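PDB 3KGL: cruciferin from Brassica napus, which probably serves as a seed storage protein, a nutrient reservoir of the 11S globulin family whose subunits assemble into hexamers. Local coordinates for residues R27-D32 with F45-I50; E354-V359 with D369-Q374. All coordinates share one frame; numbering follows the deposited sequence.

Contact 1 (R27-D32 with F45-I50); sequences RIEVWD and FVRYII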
ATOM      1  N   ARG A  27      10.116 -30.946 -10.607  1.00 11.62           N
ATOM      2  CA  ARG A  27      10.368 -29.708 -11.313  1.00 28.79           C
ATOM      3  C   ARG A  27       9.444 -28.574 -10.887  1.00 56.41           C
ATOM      4  O   ARG A  27       8.299 -28.785 -10.478  1.00 45.93           O
ATOM      5  CB  ARG A  27      10.279 -29.940 -12.819  1.00 53.95           C
ATOM      6  CG  ARG A  27       8.970 -30.532 -13.246  1.00 38.02           C
ATOM      7  CD  ARG A  27       8.961 -30.892 -14.702  1.00 25.51           C
ATOM      8  NE  ARG A  27       7.777 -31.690 -14.992  1.00 45.54           N
ATOM      9  CZ  ARG A  27       7.137 -31.673 -16.153  1.00 73.80           C
ATOM     10  NH1 ARG A  27       7.572 -30.892 -17.140  1.00 47.65           N
ATOM     11  NH2 ARG A  27       6.060 -32.432 -16.316  1.00 81.95           N
ATOM     12  N   ILE A  28       9.974 -27.363 -10.995  1.00 51.48           N
ATOM     13  CA  ILE A  28       9.252 -26.151 -10.657  1.00 43.55           C
ATOM     14  C   ILE A  28       8.791 -25.497 -11.959  1.00 28.28           C
ATOM     15  O   ILE A  28       9.600 -25.042 -12.761  1.00 38.48           O
ATOM     16  CB  ILE A  28      10.165 -25.181  -9.845  1.00 27.28           C
ATOM     17  CG1 ILE A  28      10.666 -25.864  -8.573  1.00 21.64           C
ATOM     18  CG2 ILE A  28       9.434 -23.901  -9.497  1.00 32.93           C
ATOM     19  CD1 ILE A  28      11.995 -25.352  -8.093  1.00 56.94           C
ATOM     20  N   GLU A  29       7.486 -25.459 -12.171  1.00 16.14           N
ATOM     21  CA  GLU A  29       6.939 -24.842 -13.362  1.00 18.62           C
ATOM     22  C   GLU A  29       6.383 -23.480 -13.033  1.00 27.74           C
ATOM     23  O   GLU A  29       5.439 -23.352 -12.259  1.00 37.21           O
ATOM     24  CB  GLU A  29       5.869 -25.741 -13.968  1.00 32.98           C
ATOM     25  CG  GLU A  29       6.434 -27.103 -14.334  1.00 46.31           C
ATOM     26  CD  GLU A  29       5.453 -27.966 -15.060  1.00 46.47           C
ATOM     27  OE1 GLU A  29       4.315 -28.129 -14.568  1.00 51.19           O
ATOM     28  OE2 GLU A  29       5.830 -28.493 -16.125  1.00 91.68           O
ATOM     29  N   VAL A  30       6.979 -22.456 -13.620  1.00 11.55           N
ATOM     30  CA  VAL A  30       6.666 -21.105 -13.208  1.00 29.67           C
ATOM     31  C   VAL A  30       6.037 -20.287 -14.331  1.00 46.33           C
ATOM     32  O   VAL A  30       6.541 -20.277 -15.461  1.00 25.54           O
ATOM     33  CB  VAL A  30       7.918 -20.414 -12.606  1.00 25.39           C
ATOM     34  CG1 VAL A  30       9.170 -20.995 -13.204  1.00 40.39           C
ATOM     35  CG2 VAL A  30       7.867 -18.911 -12.793  1.00 26.18           C
ATOM     36  N   TRP A  31       4.925 -19.623 -13.991  1.00 29.33           N
ATOM     37  CA  TRP A  31       4.143 -18.782 -14.899  1.00 16.26           C
ATOM     38  C   TRP A  31       4.796 -17.438 -15.139  1.00 18.87           C
ATOM     39  O   TRP A  31       5.579 -16.960 -14.324  1.00 32.95           O
ATOM     40  CB  TRP A  31       2.748 -18.552 -14.339  1.00  5.44           C
ATOM     41  CG  TRP A  31       1.724 -19.522 -14.835  1.00 31.83           C
ATOM     42  CD1 TRP A  31       0.873 -19.336 -15.874  1.00 61.76           C
ATOM     43  CD2 TRP A  31       1.433 -20.825 -14.313  1.00 28.84           C
ATOM     44  NE1 TRP A  31       0.072 -20.435 -16.039  1.00 39.07           N
ATOM     45  CE2 TRP A  31       0.397 -21.365 -15.095  1.00 21.24           C
ATOM     46  CE3 TRP A  31       1.951 -21.588 -13.266  1.00 36.75           C
ATOM     47  CZ2 TRP A  31      -0.130 -22.622 -14.867  1.00 28.76           C
ATOM     48  CZ3 TRP A  31       1.424 -22.844 -13.042  1.00 42.52           C
ATOM     49  CH2 TRP A  31       0.393 -23.346 -13.835  1.00 44.01           C
ATOM     50  N   ASP A  32       4.455 -16.815 -16.259  1.00 24.43           N
ATOM     51  CA  ASP A  32       5.032 -15.526 -16.597  1.00 28.97           C
ATOM     52  C   ASP A  32       4.222 -14.339 -16.050  1.00 77.55           C
ATOM     53  O   ASP A  32       3.072 -14.107 -16.445  1.00 35.49           O
ATOM     54  CB  ASP A  32       5.174 -15.398 -18.102  1.00 23.42           C
ATOM     55  CG  ASP A  32       6.017 -14.216 -18.495  1.00 41.51           C
ATOM     56  OD1 ASP A  32       6.728 -13.677 -17.617  1.00 86.86           O
ATOM     57  OD2 ASP A  32       5.975 -13.830 -19.675  1.00 44.46           O
ATOM     58  N   PHE A  45       2.390 -17.079 -10.444  1.00 26.88           N
ATOM     59  CA  PHE A  45       1.846 -18.384 -10.093  1.00 37.94           C
ATOM     60  C   PHE A  45       2.941 -19.416 -10.354  1.00 32.39           C
ATOM     61  O   PHE A  45       3.824 -19.181 -11.173  1.00 41.41           O
ATOM     62  CB  PHE A  45       0.601 -18.658 -10.939  1.00 27.60           C
ATOM     63  CG  PHE A  45      -0.322 -19.701 -10.373  1.00 46.71           C
ATOM     64  CD1 PHE A  45      -1.252 -19.373  -9.407  1.00 25.33           C
ATOM     65  CD2 PHE A  45      -0.289 -21.008 -10.839  1.00 59.36           C
ATOM     66  CE1 PHE A  45      -2.106 -20.334  -8.897  1.00 30.66           C
ATOM     67  CE2 PHE A  45      -1.155 -21.971 -10.327  1.00 29.77           C
ATOM     68  CZ  PHE A  45      -2.056 -21.631  -9.362  1.00  9.95           C
ATOM     69  N   VAL A  46       2.913 -20.534  -9.636  1.00 26.89           N
ATOM     70  CA  VAL A  46       3.939 -21.562  -9.787  1.00 36.18           C
ATOM     71  C   VAL A  46       3.362 -22.895  -9.392  1.00 18.05           C
ATOM     72  O   VAL A  46       2.447 -22.960  -8.582  1.00 48.96           O
ATOM     73  CB  VAL A  46       5.177 -21.289  -8.905  1.00 32.48           C
ATOM     74  CG1 VAL A  46       4.765 -21.136  -7.462  1.00 33.24           C
ATOM     75  CG2 VAL A  46       6.203 -22.407  -9.049  1.00 18.24           C
ATOM     76  N   ARG A  47       3.889 -23.966  -9.971  1.00 32.47           N
ATOM     77  CA  ARG A  47       3.444 -25.302  -9.618  1.00 20.32           C
ATOM     78  C   ARG A  47       4.665 -26.118  -9.313  1.00 26.07           C
ATOM     79  O   ARG A  47       5.555 -26.215 -10.139  1.00 32.19           O
ATOM     80  CB  ARG A  47       2.694 -25.956 -10.772  1.00 32.65           C
ATOM     81  CG  ARG A  47       2.394 -27.416 -10.532  1.00 31.88           C
ATOM     82  CD  ARG A  47       2.241 -28.186 -11.832  1.00 36.09           C
ATOM     83  NE  ARG A  47       0.961 -27.935 -12.470  1.00 14.06           N
ATOM     84  CZ  ARG A  47       0.814 -27.435 -13.687  1.00 27.37           C
ATOM     85  NH1 ARG A  47       1.869 -27.135 -14.429  1.00 16.67           N
ATOM     86  NH2 ARG A  47      -0.405 -27.240 -14.166  1.00 34.63           N
ATOM     87  N   TYR A  48       4.723 -26.677  -8.111  1.00 35.74           N
ATOM     88  CA  TYR A  48       5.735 -27.663  -7.792  1.00 32.04           C
ATOM     89  C   TYR A  48       5.193 -28.996  -8.246  1.00 28.15           C
ATOM     90  O   TYR A  48       4.068 -29.351  -7.880  1.00 50.85           O
ATOM     91  CB  TYR A  48       5.961 -27.750  -6.286  1.00 25.65           C
ATOM     92  CG  TYR A  48       6.409 -26.477  -5.612  1.00 34.35           C
ATOM     93  CD1 TYR A  48       7.146 -25.521  -6.298  1.00 37.71           C
ATOM     94  CD2 TYR A  48       6.126 -26.253  -4.272  1.00 16.91           C
ATOM     95  CE1 TYR A  48       7.568 -24.361  -5.674  1.00 34.65           C
ATOM     96  CE2 TYR A  48       6.543 -25.106  -3.643  1.00 61.24           C
ATOM     97  CZ  TYR A  48       7.266 -24.161  -4.342  1.00 56.58           C
ATOM     98  OH  TYR A  48       7.682 -23.018  -3.701  1.00 35.47           O
ATOM     99  N   ILE A  49       5.966 -29.741  -9.037  1.00 32.85           N
ATOM    100  CA  ILE A  49       5.617 -31.142  -9.304  1.00 45.18           C
ATOM    101  C   ILE A  49       6.640 -32.114  -8.745  1.00 36.08           C
ATOM    102  O   ILE A  49       7.657 -32.379  -9.394  1.00 31.51           O
ATOM    103  CB  ILE A  49       5.485 -31.463 -10.783  1.00 15.81           C
ATOM    104  CG1 ILE A  49       4.788 -30.328 -11.527  1.00 27.00           C
ATOM    105  CG2 ILE A  49       4.715 -32.721 -10.906  1.00  8.62           C
ATOM    106  CD1 ILE A  49       4.181 -30.746 -12.843  1.00 50.05           C
ATOM    107  N   ILE A  50       6.356 -32.654  -7.558  1.00 17.98           N
ATOM    108  CA  ILE A  50       7.350 -33.418  -6.806  1.00 38.64           C
ATOM    109  C   ILE A  50       7.188 -34.934  -6.943  1.00 48.58           C
ATOM    110  O   ILE A  50       6.121 -35.486  -6.662  1.00 31.81           O
ATOM    111  CB  ILE A  50       7.370 -33.020  -5.318  1.00 28.71           C
ATOM    112  CG1 ILE A  50       7.391 -31.497  -5.184  1.00 26.43           C
ATOM    113  CG2 ILE A  50       8.588 -33.620  -4.643  1.00 36.82           C
ATOM    114  CD1 ILE A  50       6.862 -31.002  -3.875  1.00 24.27           C
TER
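Arg-47 reaches Glu-29 by a long detour: its CG trans to its own backbone N (chi1 171°), the chain then bends at chi3 (-76°) and brings the guanidinium round beside the extended carboxylate arm. NH1 meets Glu-29 OE1 at 2.6 Å, approaching from above the carboxylate plane. The other oxygen, OE2, sits 3.1 Å from Arg-27 NH1 over a face of that guanidinium, a link of charge alone. The two arginines would together offset the charge of the buried Glu-29, while Arg-47 NH2 has a hydrogen bond to Tyr-349 OH that steadies its far end. Trp-31 CH2, on the benzo ring of the indole, lies over a face of the Arg-47 guanidinium, toward its rim. At the Trp-31 end of the pairing, Phe-45 sets its edge against the six-membered ring of Trp-31, a T-shaped pair with centroids 4.9 Å apart and planes at 84°; Phe-45 CD2 comes over the indole face. The sheet side carrying Ile-28, Val-30, Val-46 and Tyr-48 is built differently, with methyl packing such as Ile-28 CG2 to Val-46 CG2 at 3.6 Å. Backbone bonds join the two strands: Glu-29 N to Arg-47 O 2.9 Å and Arg-47 N to Glu-29 O 2.8 Å. Strand 43-50 is flanked across from 26-30 by strand 173-180, an antiparallel sheet of the kind that makes up the N-terminal cupin barrel of 11S globulins.

Contact 2 (E354-V359 with D369-Q374); sequences EAHVQV and DGQVSQ
The imidazole of His-356 has the backbone of Gly-370 lying over one face, while its edge is taken by Gln-371 OE1 and Asp-369 OD1. Its neighbours belong to the returning arm of an antiparallel beta pair in the C-terminal cupin domain, where the chain turns a corner at Gly-370. With CG placed trans to the backbone N (chi1 -173°), the His-356 ring hangs over that arm and uses both nitrogens. ND1 gives a hydrogen bond to Gln-371 OE1 at 3.2 Å, in the ring plane and end-on to the amide carbonyl. NE2 gives one to Asp-369 OD1 at 2.8 Å, slightly tilted from the ring, whose plane stands at 81° to the carboxylate. If the Gln-371 amide is oriented as modelled, two donor nitrogens, one facing an acid, would favour a protonated histidine. The pair of bonds also fixes the ring's rotation about CB-CG. Backbone bonds carry the strands past the corner: Val-357 N to Gly-370 O spans 3.1 Å and Gly-370 N to Val-357 O 3.2 Å, with Ala-355 N to Val-372 O continuing the pattern. Beside Asp-369, Gln-358 has its own partner, Thr-224 of the second subunit, so at Gln-358 alone the contact reaches the subunit interface. On the other sheet face, Val-357 CG1 rests on Val-372 CG2 at 3.9 Å.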
ATOM      1  N   GLU A 354     -12.950 -29.861 -17.302  1.00 20.85           N
ATOM      2  CA  GLU A 354     -13.085 -28.806 -18.275  1.00 13.38           C
ATOM      3  C   GLU A 354     -14.357 -28.022 -18.019  1.00 35.07           C
ATOM      4  O   GLU A 354     -15.355 -28.568 -17.553  1.00 26.48           O
ATOM      5  CB  GLU A 354     -13.167 -29.404 -19.685  1.00 35.02           C
ATOM      6  CG  GLU A 354     -11.944 -30.168 -20.155  1.00 61.29           C
ATOM      7  CD  GLU A 354     -11.601 -29.874 -21.614  1.00119.43           C
ATOM      8  OE1 GLU A 354     -10.573 -30.394 -22.113  1.00113.79           O
ATOM      9  OE2 GLU A 354     -12.357 -29.110 -22.259  1.00 45.10           O
ATOM     10  N   ALA A 355     -14.326 -26.739 -18.345  1.00 21.02           N
ATOM     11  CA  ALA A 355     -15.533 -25.931 -18.326  1.00 34.48           C
ATOM     12  C   ALA A 355     -15.443 -24.802 -19.339  1.00 19.30           C
ATOM     13  O   ALA A 355     -14.359 -24.385 -19.749  1.00 26.59           O
ATOM     14  CB  ALA A 355     -15.798 -25.391 -16.939  1.00  8.98           C
ATOM     15  N   HIS A 356     -16.597 -24.309 -19.755  1.00 33.73           N
ATOM     16  CA  HIS A 356     -16.623 -23.243 -20.725  1.00 30.86           C
ATOM     17  C   HIS A 356     -16.933 -21.933 -20.027  1.00 60.54           C
ATOM     18  O   HIS A 356     -17.980 -21.786 -19.385  1.00 51.53           O
ATOM     19  CB  HIS A 356     -17.647 -23.526 -21.814  1.00 28.76           C
ATOM     20  CG  HIS A 356     -17.599 -22.539 -22.933  1.00 79.83           C
ATOM     21  ND1 HIS A 356     -16.836 -22.737 -24.063  1.00 40.86           N
ATOM     22  CD2 HIS A 356     -18.187 -21.326 -23.075  1.00 17.30           C
ATOM     23  CE1 HIS A 356     -16.967 -21.693 -24.863  1.00 56.85           C
ATOM     24  NE2 HIS A 356     -17.780 -20.824 -24.287  1.00 72.28           N
ATOM     25  N   VAL A 357     -16.009 -20.983 -20.136  1.00 41.68           N
ATOM     26  CA  VAL A 357     -16.175 -19.720 -19.434  1.00 47.66           C
ATOM     27  C   VAL A 357     -16.199 -18.512 -20.349  1.00 36.54           C
ATOM     28  O   VAL A 357     -15.577 -18.488 -21.410  1.00 26.54           O
ATOM     29  CB  VAL A 357     -15.130 -19.488 -18.279  1.00 51.22           C
ATOM     30  CG1 VAL A 357     -13.921 -20.415 -18.369  1.00 11.22           C
ATOM     31  CG2 VAL A 357     -14.682 -18.041 -18.260  1.00 41.01           C
ATOM     32  N   GLN A 358     -16.946 -17.511 -19.911  1.00 40.80           N
ATOM     33  CA  GLN A 358     -16.919 -16.209 -20.532  1.00 38.01           C
ATOM     34  C   GLN A 358     -16.499 -15.165 -19.491  1.00 58.82           C
ATOM     35  O   GLN A 358     -16.954 -15.178 -18.343  1.00 38.91           O
ATOM     36  CB  GLN A 358     -18.284 -15.878 -21.126  1.00 41.53           C
ATOM     37  CG  GLN A 358     -18.898 -17.023 -21.911  1.00 39.45           C
ATOM     38  CD  GLN A 358     -20.074 -16.589 -22.770  1.00 55.07           C
ATOM     39  OE1 GLN A 358     -19.941 -15.723 -23.639  1.00 33.53           O
ATOM     40  NE2 GLN A 358     -21.229 -17.200 -22.539  1.00 23.53           N
ATOM     41  N   VAL A 359     -15.605 -14.280 -19.907  1.00 46.72           N
ATOM     42  CA  VAL A 359     -15.141 -13.182 -19.083  1.00 37.32           C
ATOM     43  C   VAL A 359     -15.428 -11.896 -19.860  1.00 52.48           C
ATOM     44  O   VAL A 359     -15.039 -11.772 -21.024  1.00 31.62           O
ATOM     45  CB  VAL A 359     -13.629 -13.315 -18.825  1.00 28.32           C
ATOM     46  CG1 VAL A 359     -13.153 -12.300 -17.811  1.00 34.91           C
ATOM     47  CG2 VAL A 359     -13.312 -14.712 -18.364  1.00 35.48           C
ATOM     48  N   ASP A 369     -13.709 -16.534 -24.062  1.00 46.03           N
ATOM     49  CA  ASP A 369     -14.907 -17.303 -24.374  1.00 54.42           C
ATOM     50  C   ASP A 369     -14.473 -18.651 -24.958  1.00 50.63           C
ATOM     51  O   ASP A 369     -14.296 -18.800 -26.165  1.00 35.41           O
ATOM     52  CB  ASP A 369     -15.798 -16.504 -25.333  1.00 50.87           C
ATOM     53  CG  ASP A 369     -16.830 -17.366 -26.062  1.00 88.71           C
ATOM     54  OD1 ASP A 369     -17.434 -18.268 -25.436  1.00 57.59           O
ATOM     55  OD2 ASP A 369     -17.047 -17.112 -27.272  1.00 45.21           O
ATOM     56  N   GLY A 370     -14.281 -19.624 -24.073  1.00 49.14           N
ATOM     57  CA  GLY A 370     -13.704 -20.896 -24.452  1.00 22.57           C
ATOM     58  C   GLY A 370     -13.389 -21.870 -23.325  1.00 66.05           C
ATOM     59  O   GLY A 370     -13.715 -21.675 -22.139  1.00 30.54           O
ATOM     60  N   GLN A 371     -12.723 -22.946 -23.716  1.00 43.40           N
ATOM     61  CA  GLN A 371     -12.491 -24.052 -22.817  1.00 27.25           C
ATOM     62  C   GLN A 371     -11.285 -23.803 -21.930  1.00 42.64           C
ATOM     63  O   GLN A 371     -10.321 -23.135 -22.317  1.00 43.46           O
ATOM     64  CB  GLN A 371     -12.317 -25.330 -23.621  1.00 37.26           C
ATOM     65  CG  GLN A 371     -13.028 -26.543 -23.040  1.00 34.87           C
ATOM     66  CD  GLN A 371     -14.554 -26.406 -22.989  1.00 63.39           C
ATOM     67  OE1 GLN A 371     -15.147 -25.443 -23.507  1.00 28.50           O
ATOM     68  NE2 GLN A 371     -15.195 -27.378 -22.347  1.00 43.12           N
ATOM     69  N   VAL A 372     -11.353 -24.353 -20.729  1.00 36.11           N
ATOM     70  CA  VAL A 372     -10.306 -24.189 -19.740  1.00 40.31           C
ATOM     71  C   VAL A 372     -10.240 -25.514 -19.005  1.00 50.39           C
ATOM     72  O   VAL A 372     -11.251 -26.004 -18.496  1.00 51.96           O
ATOM     73  CB  VAL A 372     -10.652 -23.041 -18.781  1.00 34.70           C
ATOM     74  CG1 VAL A 372      -9.862 -23.142 -17.527  1.00 45.25           C
ATOM     75  CG2 VAL A 372     -10.384 -21.719 -19.450  1.00 40.20           C
ATOM     76  N   SER A 373      -9.058 -26.113 -18.973  1.00 27.63           N
ATOM     77  CA  SER A 373      -8.941 -27.481 -18.506  1.00 36.92           C
ATOM     78  C   SER A 373      -7.774 -27.669 -17.547  1.00 44.57           C
ATOM     79  O   SER A 373      -7.023 -26.735 -17.285  1.00 33.21           O
ATOM     80  CB  SER A 373      -8.781 -28.405 -19.705  1.00 40.94           C
ATOM     81  OG  SER A 373      -7.616 -28.067 -20.436  1.00 52.81           O
ATOM     82  N   GLN A 374      -7.623 -28.891 -17.043  1.00 36.34           N
ATOM     83  CA  GLN A 374      -6.589 -29.218 -16.066  1.00 29.85           C
ATOM     84  C   GLN A 374      -5.248 -28.523 -16.279  1.00 38.39           C
ATOM     85  O   GLN A 374      -4.648 -28.611 -17.352  1.00 49.73           O
ATOM     86  CB  GLN A 374      -6.376 -30.726 -15.996  1.00 43.57           C
ATOM     87  CG  GLN A 374      -5.270 -31.134 -15.042  1.00 28.38           C
ATOM     88  CD  GLN A 374      -5.563 -32.451 -14.341  1.00 69.54           C
ATOM     89  OE1 GLN A 374      -6.713 -32.892 -14.266  1.00 61.73           O
ATOM     90  NE2 GLN A 374      -4.518 -33.085 -13.815  1.00109.16           N
TER

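How the contacts relate
Contact 1 lies in the N-terminal cupin domain and contact 2 in the C-terminal one, in series along the chain, so they illustrate how the same kind of antiparallel pairing recurs in two related domains. Their centres are about 21 Å apart, yet their nearest atoms come within about 5 Å without touching. The gap is bridged by third parties: Tyr-349, from the strand just before 354-359, meets Phe-45 and Arg-47, and Gly-375, directly after 369-374, accepts a weak bond from Arg-47. Each contact also has a small molecule about 3 Å from a side chain, glycerol at Tyr-48 and sulfate at His-356, both probably from the crystallisation liquor.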